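PDB 1KJN: MTH0777, which is of unknown function but belongs to the DUF1890 family and pairs as two subunits, each with a Rossmann-like alpha/beta fold. Local coordinates for residues K8-L13 / V96-I101; P16-Q21 / I109-D114; I22-Y27 / A143-R148; H30-K35 / R151-K156; V39-T42 / A47-L50. All blocks are in the same frame, centred on the assembly; numbering follows the deposited sequence.

Strand 8-12 opens the chain, and contact 1 closes the first long loop by joining it to helix 89-102. The loop after that strand meets the end of strand 105-111 in contact 2. Helix 21-34 follows, and it pairs twice with the last helix, 143-153: by its early turns in contact 3 and by its end in contact 4. Contacts 1 to 4 all cross one another along the chain, because each partner segment comes later in the same order. Contact 5, between strand 38-43 and helix 45-54, is local and falls within all four loops. Together they tie the central parallel sheet to helices on both its faces.

Contact 1. Residues K8-L13 / V96-I101; sequences KALMVL and VTFAGI
In the doubly wound parallel sheet of this Rossmann-like fold, Leu10 and Val12 of the central strand 8-12 meet Phe98 of helix 89-102. Alternate residues of a strand point to the same face, which is why Leu10 and Val12 share one aromatic partner while Ala9 and Met11, a selenomethionine, turn to the other face. The closest touch is Val12 CG2 to Phe98 CD2 at 3.6 Å. The second branch of the valine takes the next ring atom, with Val12 CG1 4.0 Å from Phe98 CE2. Val12 CG1 lies anti to the backbone N (chi1 -179°), an arrangement that lets both methyls face the helix. On the other side of the ring atom CG, Leu10 CD2 reaches Phe98 CD1 at 4.0 Å, and the two side chains cross at about a right angle. The phenyl is long enough to bridge from helix to strand, and the branched aliphatic residues meet it obliquely with apolar methyls. Leu82 of strand 81-86 also packs on Val12 and on Ala99, so the helix rests on more than one strand. Packing of a helix on the central strands in this way is that of the three-layer alpha/beta/alpha sandwich of a Rossmann-like fold.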
# COMPACT_ATOMS: atom_id res chain seq x y z
N LYS A 8 -0.57 18.21 -16.29
CA LYS A 8 -0.30 17.80 -14.93
C LYS A 8 -1.59 17.40 -14.25
O LYS A 8 -2.67 17.92 -14.55
CB LYS A 8 0.36 18.96 -14.17
CG LYS A 8 1.74 19.35 -14.73
CD LYS A 8 2.25 20.66 -14.16
CE LYS A 8 2.49 20.56 -12.66
NZ LYS A 8 2.68 21.92 -12.06
N ALA A 9 -1.47 16.41 -13.38
CA ALA A 9 -2.63 15.94 -12.64
C ALA A 9 -2.34 15.99 -11.15
O ALA A 9 -1.20 15.84 -10.72
CB ALA A 9 -3.00 14.55 -13.08
N LEU A 10 -3.37 16.32 -10.38
CA LEU A 10 -3.24 16.37 -8.93
C LEU A 10 -4.12 15.28 -8.36
O LEU A 10 -5.29 15.15 -8.74
CB LEU A 10 -3.65 17.73 -8.36
CG LEU A 10 -3.58 17.89 -6.84
CD1 LEU A 10 -2.14 17.77 -6.38
CD2 LEU A 10 -4.18 19.24 -6.41
N MSE A 11 -3.54 14.50 -7.46
CA MSE A 11 -4.23 13.39 -6.81
C MSE A 11 -4.33 13.66 -5.32
O MSE A 11 -3.31 13.80 -4.63
CB MSE A 11 -3.47 12.08 -7.07
CG MSE A 11 -4.16 10.85 -6.48
SE MSE A 11 -3.37 9.17 -7.09
CE MSE A 11 -3.85 9.29 -8.95
N VAL A 12 -5.56 13.68 -4.81
CA VAL A 12 -5.83 13.97 -3.40
C VAL A 12 -6.21 12.71 -2.65
O VAL A 12 -7.09 11.97 -3.09
CB VAL A 12 -6.98 14.99 -3.26
CG1 VAL A 12 -7.25 15.32 -1.79
CG2 VAL A 12 -6.66 16.25 -4.05
N LEU A 13 -5.55 12.47 -1.51
CA LEU A 13 -5.83 11.28 -0.71
C LEU A 13 -6.43 11.60 0.66
O LEU A 13 -6.15 12.64 1.26
CB LEU A 13 -4.56 10.44 -0.51
CG LEU A 13 -3.71 10.14 -1.75
CD1 LEU A 13 -2.50 9.31 -1.35
CD2 LEU A 13 -4.54 9.42 -2.80
N VAL A 96 -13.74 18.93 -2.65
CA VAL A 96 -14.60 20.06 -3.04
C VAL A 96 -13.75 21.33 -3.13
O VAL A 96 -13.77 22.04 -4.13
CB VAL A 96 -15.76 20.27 -2.02
CG1 VAL A 96 -16.54 21.58 -2.33
CG2 VAL A 96 -16.72 19.09 -2.07
N THR A 97 -12.93 21.53 -2.10
CA THR A 97 -12.07 22.71 -2.05
C THR A 97 -11.11 22.72 -3.22
O THR A 97 -11.00 23.72 -3.93
CB THR A 97 -11.28 22.79 -0.73
OG1 THR A 97 -12.18 22.82 0.39
CG2 THR A 97 -10.41 24.05 -0.71
N PHE A 98 -10.42 21.61 -3.45
CA PHE A 98 -9.47 21.55 -4.54
C PHE A 98 -10.13 21.74 -5.90
O PHE A 98 -9.55 22.33 -6.80
CB PHE A 98 -8.70 20.22 -4.53
CG PHE A 98 -7.60 20.17 -3.49
CD1 PHE A 98 -6.45 20.94 -3.64
CD2 PHE A 98 -7.69 19.31 -2.40
CE1 PHE A 98 -5.41 20.86 -2.70
CE2 PHE A 98 -6.66 19.22 -1.46
CZ PHE A 98 -5.52 19.99 -1.61
N ALA A 99 -11.35 21.24 -6.04
CA ALA A 99 -12.07 21.36 -7.30
C ALA A 99 -12.51 22.79 -7.58
O ALA A 99 -12.48 23.22 -8.72
CB ALA A 99 -13.26 20.41 -7.32
N GLY A 100 -12.87 23.52 -6.53
CA GLY A 100 -13.32 24.90 -6.69
C GLY A 100 -12.20 25.79 -7.17
O GLY A 100 -12.41 26.71 -7.96
N ILE A 101 -10.99 25.47 -6.74
CA ILE A 101 -9.80 26.20 -7.12
C ILE A 101 -9.32 25.85 -8.54
O ILE A 101 -8.99 26.73 -9.33
CB ILE A 101 -8.65 25.89 -6.15
CG1 ILE A 101 -8.97 26.45 -4.76
CG2 ILE A 101 -7.31 26.41 -6.71
CD1 ILE A 101 -7.98 26.04 -3.67

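Contact 2. Residues P16-Q21 / I109-D114; sequences PESPVQ and IIFDRD
Phe111, at the end of strand 105-111, packs its ring against Ser18, Val20 and Gln21 in the loop that leads into helix 21-34. Just beyond it in sequence, Asp112 OD2 accepts from Asp114 N (2.8 Å) in an Asx turn. The phenylalanine side chain starts against helix 143-153, where Phe111 CB lies 3.9 Å from Leu145 CD1. From there chi1 of 63° places CG between the backbone N and the carbonyl carbon and swings the ring toward the loop. One rim is then used atom by atom. Phe111 CD2 meets a methyl, Val20 CG2, at 4.0 Å. Farther out, Phe111 CE2 has Ser18 OG at 3.7 Å, and Ser18 approaches the ring at its edge, near the ring plane. At the tip, Phe111 CZ touches Gln21 CG at 4.0 Å; the glutamine crosses the ring at about a right angle, its amide plane turned 68° from the ring plane. Mainly the stem of Gln21, CB and CG, meets the ring; its amide is held at both ends, OE1 accepting from Gly14 N and NE2 donating to Cys15 O. Behind the loop, Leu50 of the second subunit packs on Val20. With the amide satisfied and the ring touched largely by carbon, the contact rests on shape and burial, helped perhaps by a faint attraction between the serine oxygen and the polarised C-H groups of the ring edge.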
# COMPACT_ATOMS: atom_id res chain seq x y z
N PRO A 16 -5.55 7.45 5.64
CA PRO A 16 -5.30 6.05 5.31
C PRO A 16 -5.78 5.10 6.42
O PRO A 16 -5.26 5.14 7.55
CB PRO A 16 -3.78 6.02 5.17
CG PRO A 16 -3.34 6.96 6.27
CD PRO A 16 -4.34 8.11 6.19
N GLU A 17 -6.82 4.33 6.12
CA GLU A 17 -7.37 3.35 7.05
C GLU A 17 -7.51 2.07 6.23
O GLU A 17 -6.94 1.02 6.56
CB GLU A 17 -8.74 3.78 7.59
CG GLU A 17 -8.74 4.97 8.59
CD GLU A 17 -10.16 5.41 9.00
OE1 GLU A 17 -11.13 5.15 8.25
OE2 GLU A 17 -10.32 6.02 10.09
N SER A 18 -8.27 2.16 5.13
CA SER A 18 -8.50 1.02 4.26
C SER A 18 -7.22 0.70 3.50
O SER A 18 -6.62 1.57 2.88
CB SER A 18 -9.60 1.32 3.24
OG SER A 18 -10.70 1.96 3.85
N PRO A 19 -6.78 -0.56 3.58
CA PRO A 19 -5.56 -0.98 2.89
C PRO A 19 -5.59 -0.83 1.37
O PRO A 19 -4.53 -0.91 0.73
CB PRO A 19 -5.38 -2.43 3.34
CG PRO A 19 -6.76 -2.83 3.83
CD PRO A 19 -7.28 -1.61 4.48
N VAL A 20 -6.77 -0.58 0.78
CA VAL A 20 -6.80 -0.42 -0.68
C VAL A 20 -6.39 0.96 -1.16
O VAL A 20 -5.97 1.10 -2.32
CB VAL A 20 -8.20 -0.70 -1.32
CG1 VAL A 20 -8.65 -2.13 -1.05
CG2 VAL A 20 -9.23 0.34 -0.86
N GLN A 21 -6.43 1.96 -0.28
CA GLN A 21 -6.15 3.33 -0.71
C GLN A 21 -4.79 3.64 -1.30
O GLN A 21 -4.70 4.00 -2.47
CB GLN A 21 -6.50 4.37 0.35
CG GLN A 21 -6.60 5.77 -0.24
CD GLN A 21 -6.98 6.83 0.78
OE1 GLN A 21 -7.41 7.92 0.42
NE2 GLN A 21 -6.82 6.51 2.07
N ILE A 109 -13.24 9.10 -6.36
CA ILE A 109 -13.18 7.65 -6.20
C ILE A 109 -13.65 7.41 -4.76
O ILE A 109 -12.93 7.66 -3.78
CB ILE A 109 -11.76 7.12 -6.46
CG1 ILE A 109 -11.42 7.29 -7.95
CG2 ILE A 109 -11.62 5.64 -6.04
CD1 ILE A 109 -9.98 7.00 -8.33
N ILE A 110 -14.92 7.04 -4.66
CA ILE A 110 -15.59 6.82 -3.39
C ILE A 110 -15.64 5.36 -2.97
O ILE A 110 -16.04 4.50 -3.75
CB ILE A 110 -17.02 7.39 -3.47
CG1 ILE A 110 -16.93 8.89 -3.81
CG2 ILE A 110 -17.79 7.10 -2.17
CD1 ILE A 110 -18.27 9.58 -4.02
N PHE A 111 -15.25 5.10 -1.72
CA PHE A 111 -15.24 3.74 -1.23
C PHE A 111 -15.45 3.59 0.26
O PHE A 111 -14.99 4.41 1.06
CB PHE A 111 -13.95 3.03 -1.65
CG PHE A 111 -12.70 3.64 -1.06
CD1 PHE A 111 -12.19 4.83 -1.58
CD2 PHE A 111 -12.06 3.04 0.01
CE1 PHE A 111 -11.05 5.42 -1.02
CE2 PHE A 111 -10.93 3.61 0.58
CZ PHE A 111 -10.42 4.81 0.06
N ASP A 112 -16.15 2.52 0.61
CA ASP A 112 -16.45 2.14 1.98
C ASP A 112 -17.19 0.80 1.84
O ASP A 112 -17.78 0.52 0.79
CB ASP A 112 -17.34 3.19 2.65
CG ASP A 112 -17.48 2.97 4.14
OD1 ASP A 112 -16.74 3.60 4.91
OD2 ASP A 112 -18.33 2.16 4.55
N ARG A 113 -17.15 -0.04 2.87
CA ARG A 113 -17.86 -1.32 2.79
C ARG A 113 -19.36 -1.18 3.00
O ARG A 113 -20.14 -2.02 2.55
CB ARG A 113 -17.27 -2.33 3.78
CG ARG A 113 -15.97 -2.94 3.28
CD ARG A 113 -16.16 -3.73 1.99
NE ARG A 113 -16.90 -4.97 2.22
CZ ARG A 113 -17.18 -5.87 1.28
NH1 ARG A 113 -16.79 -5.69 0.02
NH2 ARG A 113 -17.85 -6.97 1.61
N ASP A 114 -19.76 -0.11 3.66
CA ASP A 114 -21.17 0.14 3.94
C ASP A 114 -21.78 0.89 2.75
O ASP A 114 -21.37 2.01 2.44
CB ASP A 114 -21.28 0.98 5.23
CG ASP A 114 -22.72 1.15 5.73
OD1 ASP A 114 -23.66 1.24 4.91
OD2 ASP A 114 -22.91 1.21 6.96

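Contact 3. Residues I22-Y27 / A143-R148; sequences IPLAIY and APLRVR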
# COMPACT_ATOMS: atom_id res chain seq x y z
N ILE A 22 -3.73 3.52 -0.51
CA ILE A 22 -2.39 3.82 -1.02
C ILE A 22 -2.10 3.01 -2.30
O ILE A 22 -1.75 3.60 -3.32
CB ILE A 22 -1.30 3.58 0.05
CG1 ILE A 22 -1.62 4.43 1.27
CG2 ILE A 22 0.09 3.89 -0.50
CD1 ILE A 22 -1.91 5.87 0.95
N PRO A 23 -2.31 1.69 -2.27
CA PRO A 23 -2.03 0.90 -3.48
C PRO A 23 -2.77 1.41 -4.73
O PRO A 23 -2.17 1.57 -5.78
CB PRO A 23 -2.50 -0.50 -3.09
CG PRO A 23 -2.09 -0.57 -1.64
CD PRO A 23 -2.61 0.80 -1.13
N LEU A 24 -4.06 1.68 -4.59
CA LEU A 24 -4.86 2.19 -5.71
C LEU A 24 -4.46 3.61 -6.14
O LEU A 24 -4.59 3.97 -7.30
CB LEU A 24 -6.34 2.15 -5.35
CG LEU A 24 -6.97 0.77 -5.40
CD1 LEU A 24 -8.38 0.86 -4.85
CD2 LEU A 24 -6.94 0.20 -6.84
N ALA A 25 -3.99 4.41 -5.19
CA ALA A 25 -3.55 5.77 -5.50
C ALA A 25 -2.34 5.65 -6.43
O ALA A 25 -2.27 6.32 -7.47
CB ALA A 25 -3.17 6.50 -4.21
N ILE A 26 -1.44 4.74 -6.08
CA ILE A 26 -0.24 4.53 -6.87
C ILE A 26 -0.61 3.93 -8.23
O ILE A 26 -0.01 4.28 -9.24
CB ILE A 26 0.75 3.59 -6.12
CG1 ILE A 26 1.23 4.24 -4.82
CG2 ILE A 26 1.94 3.22 -7.00
CD1 ILE A 26 2.18 3.34 -4.02
N TYR A 27 -1.59 3.02 -8.24
CA TYR A 27 -2.05 2.38 -9.47
C TYR A 27 -2.64 3.42 -10.43
O TYR A 27 -2.34 3.42 -11.62
CB TYR A 27 -3.11 1.31 -9.17
CG TYR A 27 -3.57 0.56 -10.41
CD1 TYR A 27 -4.74 0.94 -11.08
CD2 TYR A 27 -2.82 -0.49 -10.93
CE1 TYR A 27 -5.15 0.27 -12.26
CE2 TYR A 27 -3.22 -1.17 -12.09
CZ TYR A 27 -4.38 -0.79 -12.75
OH TYR A 27 -4.79 -1.48 -13.87
N ALA A 143 -9.74 -5.07 -6.29
CA ALA A 143 -10.34 -5.47 -7.57
C ALA A 143 -11.52 -4.68 -8.12
O ALA A 143 -11.41 -4.15 -9.21
CB ALA A 143 -10.63 -6.97 -7.59
N PRO A 144 -12.61 -4.50 -7.36
CA PRO A 144 -13.77 -3.75 -7.88
C PRO A 144 -13.38 -2.35 -8.36
O PRO A 144 -13.74 -1.93 -9.47
CB PRO A 144 -14.69 -3.62 -6.67
CG PRO A 144 -14.27 -4.72 -5.76
CD PRO A 144 -12.79 -4.82 -5.94
N LEU A 145 -12.66 -1.64 -7.50
CA LEU A 145 -12.22 -0.29 -7.83
C LEU A 145 -11.24 -0.31 -8.97
O LEU A 145 -11.33 0.52 -9.87
CB LEU A 145 -11.58 0.38 -6.61
CG LEU A 145 -12.56 0.76 -5.50
CD1 LEU A 145 -11.82 1.07 -4.23
CD2 LEU A 145 -13.40 1.97 -5.95
N ARG A 146 -10.29 -1.25 -8.92
CA ARG A 146 -9.26 -1.33 -9.95
C ARG A 146 -9.85 -1.50 -11.35
O ARG A 146 -9.41 -0.83 -12.28
CB ARG A 146 -8.27 -2.45 -9.64
CG ARG A 146 -7.12 -2.61 -10.64
CD ARG A 146 -7.47 -3.61 -11.76
NE ARG A 146 -6.39 -3.76 -12.73
CZ ARG A 146 -5.25 -4.42 -12.50
NH1 ARG A 146 -5.03 -5.01 -11.33
NH2 ARG A 146 -4.30 -4.43 -13.43
N VAL A 147 -10.82 -2.40 -11.49
CA VAL A 147 -11.47 -2.64 -12.78
C VAL A 147 -12.23 -1.39 -13.23
O VAL A 147 -12.15 -0.98 -14.39
CB VAL A 147 -12.46 -3.82 -12.71
CG1 VAL A 147 -13.18 -3.96 -14.03
CG2 VAL A 147 -11.72 -5.10 -12.39
N ARG A 148 -12.97 -0.78 -12.31
CA ARG A 148 -13.69 0.44 -12.66
C ARG A 148 -12.75 1.59 -13.02
O ARG A 148 -13.09 2.41 -13.85
CB ARG A 148 -14.67 0.82 -11.55
CG ARG A 148 -15.83 -0.15 -11.50
CD ARG A 148 -16.57 -0.15 -10.18
NE ARG A 148 -16.97 -1.52 -9.88
CZ ARG A 148 -17.68 -1.91 -8.83
NH1 ARG A 148 -18.11 -1.03 -7.94
NH2 ARG A 148 -18.00 -3.20 -8.70
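Tyr27 and Arg146 cross at about a right angle, and they form the polar part of the contact between helices 21-34 and 143-153. The two short segments run nearly parallel, 14° apart, with axes 10.9 Å from each other, a gap suited to long side chains. Tyr27 extends toward the second helix with CG anti to its backbone N. Arg146 starts likewise but bends sharply at chi2 (-92°), a turn that lays its chain across the phenol. Its methylene comes over the ring, Arg146 CG standing 4.1 Å from the Tyr27 centroid in a CH-pi contact, shifted toward the rim. Beyond the bend, the guanidinium turns one face to Tyr27 CZ, but ring and guanidinium planes are 57° apart, so they do not stack flat. Tyr27 OH lies 3.0 Å from Arg146 NE. Both polar ends have a common partner one turn further along helix 143-153: Asp150 OD1 accepts a hydrogen bond from Tyr27 OH, while Asp150 OD2 forms a salt bridge with Arg146 NE.

Nearer the start of the helices the contact is aliphatic. Leu24 splits its two methyls, CD1 meeting Leu145 CD1 at 3.5 Å and CD2 approaching Arg146 CB at 4.1 Å. The leucines cross at about a right angle on the side facing the sheet, where Phe85 touches Leu24. Val53 of the second subunit packs on Arg146. Chemically, the Asp150 carboxylate probably balances the arginine charge and, by holding phenol and guanidinium together, fixes the rotation of both side chains.

Contact 4. Residues H30-K35 / R151-K156; sequences HKLKKK and RFMEEK
In Met153, a selenomethionine, chi1 of -68° sends CG off beside the backbone N and chi2, also -68°, bends the chain against Lys31, Leu32 and Lys35 at the end of helix 21-34. Lys35 stays extended as far as CE and then kinks at chi4 (-71°), which brings its ammonium group to the backbone of helix 143-153. There Lys35 NZ donates to Met153 O at 2.7 Å, within the carbonyl plane and at a C=O...donor angle of 159°. Next to that bond the methylene chain serves as an apolar surface, with Lys35 CE 3.8 Å from Met153 SE. The methyl end lies deeper: Met153 CE meets Leu32 CD2 at 3.6 Å, the leucine crossing at about a right angle. Lys31 crosses the base of the selenomethionine at a slant, its CB 4.0 Å from Met153 CG and its bent tail bringing CE to Met153 CB at 3.9 Å. Its NZ is turned toward Asp150, a long and weak ion pair. A flexible, unbranched side chain suits this place, able to follow the uneven surface made by two lysines and a leucine. Lysine suits a partner for Met153 O, since the C-terminal end of helix 143-153 probably favours a positive charge. Leu32 also touches Phe81 of the sheet; the two helices lie side by side in one outer layer of the Rossmann-like sandwich.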
# COMPACT_ATOMS: atom_id res chain seq x y z
N HIS A 30 0.04 5.75 -11.86
CA HIS A 30 0.78 5.08 -12.90
C HIS A 30 -0.05 5.13 -14.18
O HIS A 30 0.51 5.30 -15.26
CB HIS A 30 1.07 3.64 -12.53
CG HIS A 30 1.67 2.84 -13.65
ND1 HIS A 30 0.98 1.84 -14.30
CD2 HIS A 30 2.90 2.88 -14.20
CE1 HIS A 30 1.77 1.29 -15.20
NE2 HIS A 30 2.94 1.90 -15.17
N LYS A 31 -1.36 4.94 -14.07
CA LYS A 31 -2.22 4.98 -15.25
C LYS A 31 -2.13 6.36 -15.91
O LYS A 31 -2.03 6.46 -17.13
CB LYS A 31 -3.67 4.71 -14.87
CG LYS A 31 -3.92 3.30 -14.39
CD LYS A 31 -3.74 2.27 -15.51
CE LYS A 31 -4.99 2.15 -16.37
NZ LYS A 31 -4.85 1.03 -17.34
N LEU A 32 -2.13 7.40 -15.08
CA LEU A 32 -2.06 8.76 -15.57
C LEU A 32 -0.72 9.07 -16.22
O LEU A 32 -0.69 9.73 -17.26
CB LEU A 32 -2.39 9.76 -14.44
CG LEU A 32 -3.86 9.76 -13.99
CD1 LEU A 32 -4.08 10.64 -12.78
CD2 LEU A 32 -4.74 10.21 -15.14
N LYS A 33 0.36 8.58 -15.64
CA LYS A 33 1.70 8.79 -16.18
C LYS A 33 1.86 8.07 -17.52
O LYS A 33 2.67 8.45 -18.36
CB LYS A 33 2.79 8.31 -15.21
CG LYS A 33 2.99 9.23 -14.00
CD LYS A 33 3.95 8.63 -12.98
CE LYS A 33 5.38 8.48 -13.53
NZ LYS A 33 5.92 9.75 -14.12
N LYS A 34 1.10 6.99 -17.67
CA LYS A 34 1.09 6.19 -18.87
C LYS A 34 0.46 7.06 -19.96
O LYS A 34 0.78 6.92 -21.14
CB LYS A 34 0.24 4.94 -18.64
CG LYS A 34 0.70 3.68 -19.33
CD LYS A 34 2.03 3.20 -18.79
CE LYS A 34 2.46 1.93 -19.52
NZ LYS A 34 3.92 1.67 -19.38
N LYS A 35 -0.44 7.95 -19.55
CA LYS A 35 -1.09 8.86 -20.48
C LYS A 35 -0.29 10.16 -20.74
O LYS A 35 -0.78 11.05 -21.43
CB LYS A 35 -2.50 9.21 -20.00
CG LYS A 35 -3.51 8.07 -20.09
CD LYS A 35 -4.80 8.50 -19.41
CE LYS A 35 -5.92 7.51 -19.60
NZ LYS A 35 -6.40 7.51 -21.01
N ARG A 151 -11.44 0.97 -16.63
CA ARG A 151 -12.49 1.32 -17.59
C ARG A 151 -12.54 2.82 -17.83
O ARG A 151 -12.53 3.28 -18.98
CB ARG A 151 -13.85 0.79 -17.12
CG ARG A 151 -13.87 -0.74 -17.00
CD ARG A 151 -15.29 -1.32 -17.08
NE ARG A 151 -15.32 -2.78 -17.08
CZ ARG A 151 -14.62 -3.57 -17.89
NH1 ARG A 151 -13.81 -3.05 -18.81
NH2 ARG A 151 -14.73 -4.89 -17.80
N PHE A 152 -12.56 3.59 -16.74
CA PHE A 152 -12.57 5.04 -16.83
C PHE A 152 -11.36 5.50 -17.64
O PHE A 152 -11.48 6.34 -18.51
CB PHE A 152 -12.49 5.63 -15.42
CG PHE A 152 -12.30 7.13 -15.40
CD1 PHE A 152 -13.39 7.97 -15.42
CD2 PHE A 152 -11.03 7.68 -15.38
CE1 PHE A 152 -13.23 9.36 -15.43
CE2 PHE A 152 -10.85 9.07 -15.38
CZ PHE A 152 -11.96 9.91 -15.41
N MSE A 153 -10.20 4.92 -17.35
CA MSE A 153 -8.95 5.28 -18.01
C MSE A 153 -8.83 4.93 -19.50
O MSE A 153 -8.08 5.57 -20.23
CB MSE A 153 -7.77 4.68 -17.27
CG MSE A 153 -7.52 5.28 -15.90
SE MSE A 153 -6.91 7.11 -15.99
CE MSE A 153 -6.93 7.50 -14.09
N GLU A 154 -9.50 3.88 -19.94
CA GLU A 154 -9.39 3.52 -21.35
C GLU A 154 -10.11 4.53 -22.26
O GLU A 154 -10.20 4.32 -23.46
CB GLU A 154 -9.87 2.08 -21.60
CG GLU A 154 -11.30 1.82 -21.22
CD GLU A 154 -11.72 0.37 -21.37
OE1 GLU A 154 -12.88 0.11 -21.79
OE2 GLU A 154 -10.92 -0.53 -21.08
N GLU A 155 -10.53 5.67 -21.70
CA GLU A 155 -11.27 6.66 -22.50
C GLU A 155 -11.43 8.11 -22.03
O GLU A 155 -11.85 8.95 -22.85
CB GLU A 155 -12.69 6.12 -22.71
CG GLU A 155 -13.40 5.65 -21.42
CD GLU A 155 -14.61 4.78 -21.69
OE1 GLU A 155 -15.43 5.18 -22.54
OE2 GLU A 155 -14.73 3.67 -21.11
N LYS A 156 -11.06 8.44 -20.78
CA LYS A 156 -11.32 9.81 -20.27
C LYS A 156 -10.26 10.98 -20.15
O LYS A 156 -10.32 11.97 -20.92
CB LYS A 156 -12.14 9.72 -18.97
CG LYS A 156 -13.31 8.68 -18.99
CD LYS A 156 -14.54 9.12 -19.80
CE LYS A 156 -15.53 7.94 -20.03
NZ LYS A 156 -15.87 7.11 -18.82

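Contact 5. Residues V39-T42 / A47-L50; sequences VTVT and ALRL
Ala47, in the first turn of helix 45-54, precedes Leu48, which packs on Val41 and Thr42 of strand 38-43. Small enough to be buried near the helix start, Ala47 gives its N-H to Asn44 OD1, and its carbonyl oxygen is approached by the side chain of Ile22. Leu48 then makes the contact with the strand. Its CB leaves the helix alongside the strand rather than straight at it, and chi1 of -100°, well away from a staggered value, helps carry the tip inward. Leu48 CD1 ends 4.0 Å from Thr42 C and 4.3 Å from Val41 CG1, so one methyl rests partly on backbone and partly on a branched side chain. The pairing occurs inside the beta-alpha-beta unit made by strand 38-43, helix 45-54 and strand 63-66, in which Val41 points toward the helix. Thr42 directs its own side chain to the opposite face, where OG1 hydrogen-bonds Val65 O, leaving its main chain to meet the leucine. Next in sequence, Arg49 turns from the strand to the dimer partner: it packs on Asn141 of the second subunit, and its NH2 lies close to the like-charged NH2 of Arg146 of that subunit. Leu50 is buried between the subunits, where its apolar side chain meets Ile22 and Pro16 of its own chain and His140 of the second subunit.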
# COMPACT_ATOMS: atom_id res chain seq x y z
N VAL A 39 2.28 13.54 -12.40
CA VAL A 39 1.34 13.44 -11.29
C VAL A 39 1.84 13.89 -9.95
O VAL A 39 2.84 13.39 -9.44
CB VAL A 39 0.83 11.98 -11.07
CG1 VAL A 39 -0.31 11.98 -10.04
CG2 VAL A 39 0.36 11.37 -12.38
N THR A 40 1.07 14.78 -9.33
CA THR A 40 1.40 15.27 -8.01
C THR A 40 0.42 14.64 -7.03
O THR A 40 -0.79 14.63 -7.27
CB THR A 40 1.28 16.80 -7.92
OG1 THR A 40 2.30 17.41 -8.72
CG2 THR A 40 1.41 17.27 -6.46
N VAL A 41 0.94 14.07 -5.95
CA VAL A 41 0.10 13.46 -4.92
C VAL A 41 0.10 14.39 -3.70
O VAL A 41 1.17 14.87 -3.27
CB VAL A 41 0.64 12.08 -4.49
CG1 VAL A 41 -0.19 11.52 -3.34
CG2 VAL A 41 0.65 11.09 -5.67
N THR A 42 -1.07 14.64 -3.13
CA THR A 42 -1.16 15.50 -1.95
C THR A 42 -2.04 14.82 -0.91
O THR A 42 -3.10 14.29 -1.24
CB THR A 42 -1.70 16.92 -2.31
OG1 THR A 42 -1.69 17.74 -1.13
CG2 THR A 42 -3.13 16.85 -2.86
N ALA A 47 -0.42 9.35 5.13
CA ALA A 47 -0.68 8.96 3.75
C ALA A 47 0.55 9.13 2.83
O ALA A 47 0.91 8.19 2.11
CB ALA A 47 -1.89 9.74 3.21
N LEU A 48 1.19 10.31 2.87
CA LEU A 48 2.36 10.56 2.04
C LEU A 48 3.49 9.61 2.35
O LEU A 48 4.21 9.16 1.45
CB LEU A 48 2.84 12.03 2.19
CG LEU A 48 2.40 12.99 1.05
CD1 LEU A 48 1.01 12.70 0.58
CD2 LEU A 48 2.54 14.46 1.45
N ARG A 49 3.65 9.28 3.64
CA ARG A 49 4.71 8.35 4.04
C ARG A 49 4.44 6.95 3.53
O ARG A 49 5.37 6.21 3.25
CB ARG A 49 4.92 8.30 5.57
CG ARG A 49 5.33 9.61 6.20
CD ARG A 49 5.93 9.41 7.59
NE ARG A 49 7.27 8.86 7.45
CZ ARG A 49 8.39 9.57 7.49
NH1 ARG A 49 8.36 10.88 7.68
NH2 ARG A 49 9.56 8.98 7.22
N LEU A 50 3.17 6.58 3.44
CA LEU A 50 2.84 5.24 2.95
C LEU A 50 3.18 5.11 1.47
O LEU A 50 3.74 4.09 1.03
CB LEU A 50 1.36 4.91 3.20
CG LEU A 50 1.05 4.57 4.66
CD1 LEU A 50 -0.46 4.46 4.88
CD2 LEU A 50 1.74 3.27 5.05